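PDB 6YXQ: activating signal cointegrator 1 complex subunit 3 from Homo sapiens, which unwinds duplex DNA in the 3'-5' direction at the expense of ATP during alkylation repair and also helps rescue stalled ribosomes. Local coordinates for residues Lys52-Phe57 / Leu101-His106. Residues are numbered along the deposited sequence; the frame is centred on the assembly and turned at random.
Sequences KKIIKF and LFMTFH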
loop_
_atom_site.group_PDB
_atom_site.type_symbol
_atom_site.label_atom_id
_atom_site.label_comp_id
_atom_site.label_asym_id
_atom_site.label_seq_id
_atom_site.Cartn_x
_atom_site.Cartn_y
_atom_site.Cartn_z
ATOM N N LYS A 52 0.347 -27.079 26.716
ATOM C CA LYS A 52 0.162 -27.031 28.165
ATOM C C LYS A 52 -1.141 -26.326 28.534
ATOM O O LYS A 52 -1.872 -26.779 29.424
ATOM C CB LYS A 52 1.361 -26.338 28.814
ATOM C CG LYS A 52 2.670 -27.112 28.687
ATOM C CD LYS A 52 3.828 -26.376 29.355
ATOM C CE LYS A 52 5.112 -27.206 29.360
ATOM N NZ LYS A 52 4.988 -28.466 30.164
ATOM N N LYS A 53 -1.448 -25.213 27.862
ATOM C CA LYS A 53 -2.727 -24.545 28.081
ATOM C C LYS A 53 -3.891 -25.469 27.747
ATOM O O LYS A 53 -4.909 -25.472 28.450
ATOM C CB LYS A 53 -2.798 -23.256 27.256
ATOM C CG LYS A 53 -2.512 -21.992 28.063
ATOM C CD LYS A 53 -2.731 -20.722 27.252
ATOM C CE LYS A 53 -1.443 -20.243 26.573
ATOM N NZ LYS A 53 -1.611 -18.997 25.756
ATOM N N ILE A 54 -3.747 -26.275 26.691
ATOM C CA ILE A 54 -4.832 -27.159 26.271
ATOM C C ILE A 54 -5.085 -28.234 27.317
ATOM O O ILE A 54 -6.240 -28.528 27.659
ATOM C CB ILE A 54 -4.530 -27.773 24.890
ATOM C CG1 ILE A 54 -4.706 -26.731 23.786
ATOM C CG2 ILE A 54 -5.442 -28.946 24.618
ATOM C CD1 ILE A 54 -4.250 -27.210 22.430
ATOM N N ILE A 55 -4.026 -28.839 27.855
ATOM C CA ILE A 55 -4.302 -29.887 28.838
ATOM C C ILE A 55 -4.703 -29.274 30.181
ATOM O O ILE A 55 -5.462 -29.890 30.941
ATOM C CB ILE A 55 -3.129 -30.881 28.973
ATOM C CG1 ILE A 55 -2.006 -30.331 29.844
ATOM C CG2 ILE A 55 -2.602 -31.297 27.596
ATOM C CD1 ILE A 55 -1.049 -31.410 30.297
ATOM N N LYS A 56 -4.271 -28.041 30.476
ATOM C CA LYS A 56 -4.814 -27.347 31.640
ATOM C C LYS A 56 -6.320 -27.169 31.506
ATOM O O LYS A 56 -7.079 -27.499 32.424
ATOM C CB LYS A 56 -4.136 -25.991 31.834
ATOM C CG LYS A 56 -4.611 -25.260 33.094
ATOM C CD LYS A 56 -3.801 -24.009 33.392
ATOM C CE LYS A 56 -4.110 -22.907 32.398
ATOM N NZ LYS A 56 -3.817 -21.545 32.923
ATOM N N PHE A 57 -6.768 -26.646 30.361
ATOM C CA PHE A 57 -8.201 -26.499 30.117
ATOM C C PHE A 57 -8.920 -27.832 30.271
ATOM O O PHE A 57 -9.909 -27.936 31.004
ATOM C CB PHE A 57 -8.443 -25.919 28.721
ATOM C CG PHE A 57 -9.889 -25.606 28.432
ATOM C CD1 PHE A 57 -10.766 -26.599 28.030
ATOM C CD2 PHE A 57 -10.369 -24.315 28.554
ATOM C CE1 PHE A 57 -12.094 -26.310 27.769
ATOM C CE2 PHE A 57 -11.693 -24.018 28.289
ATOM C CZ PHE A 57 -12.557 -25.018 27.897
ATOM N N LEU A 101 -2.464 -29.148 15.823
ATOM C CA LEU A 101 -3.408 -30.124 15.288
ATOM C C LEU A 101 -4.736 -30.058 16.028
ATOM O O LEU A 101 -5.800 -29.953 15.405
ATOM C CB LEU A 101 -2.818 -31.532 15.373
ATOM C CG LEU A 101 -1.715 -31.832 14.363
ATOM C CD1 LEU A 101 -1.202 -33.234 14.553
ATOM C CD2 LEU A 101 -2.208 -31.630 12.937
ATOM N N PHE A 102 -4.686 -30.114 17.364
ATOM C CA PHE A 102 -5.907 -30.048 18.161
ATOM C C PHE A 102 -6.713 -28.810 17.810
ATOM O O PHE A 102 -7.921 -28.894 17.565
ATOM C CB PHE A 102 -5.570 -30.066 19.651
ATOM C CG PHE A 102 -6.768 -29.884 20.545
ATOM C CD1 PHE A 102 -7.487 -30.980 20.994
ATOM C CD2 PHE A 102 -7.168 -28.619 20.949
ATOM C CE1 PHE A 102 -8.589 -30.816 21.825
ATOM C CE2 PHE A 102 -8.275 -28.449 21.775
ATOM C CZ PHE A 102 -8.984 -29.546 22.211
ATOM N N MET A 103 -6.052 -27.649 17.759
ATOM C CA MET A 103 -6.761 -26.413 17.443
ATOM C C MET A 103 -7.258 -26.401 16.004
ATOM O O MET A 103 -8.249 -25.728 15.699
ATOM C CB MET A 103 -5.855 -25.214 17.708
ATOM C CG MET A 103 -5.487 -25.060 19.168
ATOM S SD MET A 103 -6.945 -24.846 20.201
ATOM C CE MET A 103 -7.710 -23.477 19.350
ATOM N N THR A 104 -6.594 -27.135 15.112
ATOM C CA THR A 104 -7.068 -27.199 13.741
ATOM C C THR A 104 -8.396 -27.936 13.645
ATOM O O THR A 104 -9.257 -27.552 12.847
ATOM C CB THR A 104 -6.010 -27.857 12.854
ATOM O OG1 THR A 104 -4.865 -26.996 12.759
ATOM C CG2 THR A 104 -6.559 -28.115 11.457
ATOM N N PHE A 105 -8.606 -28.960 14.476
ATOM C CA PHE A 105 -9.766 -29.833 14.351
ATOM C C PHE A 105 -10.748 -29.713 15.509
ATOM O O PHE A 105 -11.722 -30.470 15.551
ATOM C CB PHE A 105 -9.320 -31.291 14.217
ATOM C CG PHE A 105 -8.535 -31.584 12.968
ATOM C CD1 PHE A 105 -9.154 -31.603 11.729
ATOM C CD2 PHE A 105 -7.180 -31.856 13.035
ATOM C CE1 PHE A 105 -8.429 -31.878 10.576
ATOM C CE2 PHE A 105 -6.453 -32.132 11.889
ATOM C CZ PHE A 105 -7.079 -32.143 10.660
ATOM N N HIS A 106 -10.530 -28.789 16.448
ATOM C CA HIS A 106 -11.392 -28.762 17.630
ATOM C C HIS A 106 -12.812 -28.310 17.312
ATOM O O HIS A 106 -13.721 -28.572 18.110
ATOM C CB HIS A 106 -10.772 -27.893 18.735
ATOM C CG HIS A 106 -11.027 -26.424 18.593
ATOM N ND1 HIS A 106 -10.205 -25.590 17.866
ATOM C CD2 HIS A 106 -11.990 -25.632 19.121
ATOM C CE1 HIS A 106 -10.665 -24.354 17.931
ATOM N NE2 HIS A 106 -11.746 -24.351 18.690
#
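I54 and F102 make the main apolar contact between helix 51-61 and helix 91-105, inside the all-helical bundle of the N-terminal region that ASCC3 requires for binding ASCC2. The nearest CA atoms, those of I54 and F102, lie 8.7 Å from each other; the contact is made by side chains, and no hydrogen bond crosses. I54 is the single residue of its segment to reach over, and it does so with both branches. Its CG2 methyl stands above one face of the F102 ring, 4.1 Å from the centroid and 14° off the ring normal, which meets the geometry of a CH-pi contact. The other branch is fully extended, carrying CD1 past the rim to within 3.6 Å of F102 CD2. The ring is presented to this isoleucine because F102 CG lies opposite its own backbone nitrogen (chi1 175°). H106 CB lies over the opposite face, offset toward the rim, as I54 CG2 is on its side. T138 of helix 128-142 and I77 of helix 64-85 also touch F102, tying this buried pair to two further helices. M103 adds a smaller contribution: with CG set anti to the carbonyl carbon, this methylene is the nearest M103 atom to I54 CD1, at 4.1 Å, and the bend at chi2 keeps SD beside the isoleucine, just behind CG. Within 101-106, the H106 imidazole folds back on M103. Its ND1 donates to M103 O over 2.9 Å, with an N-H...O angle of 148° and the oxygen close to the imidazole plane.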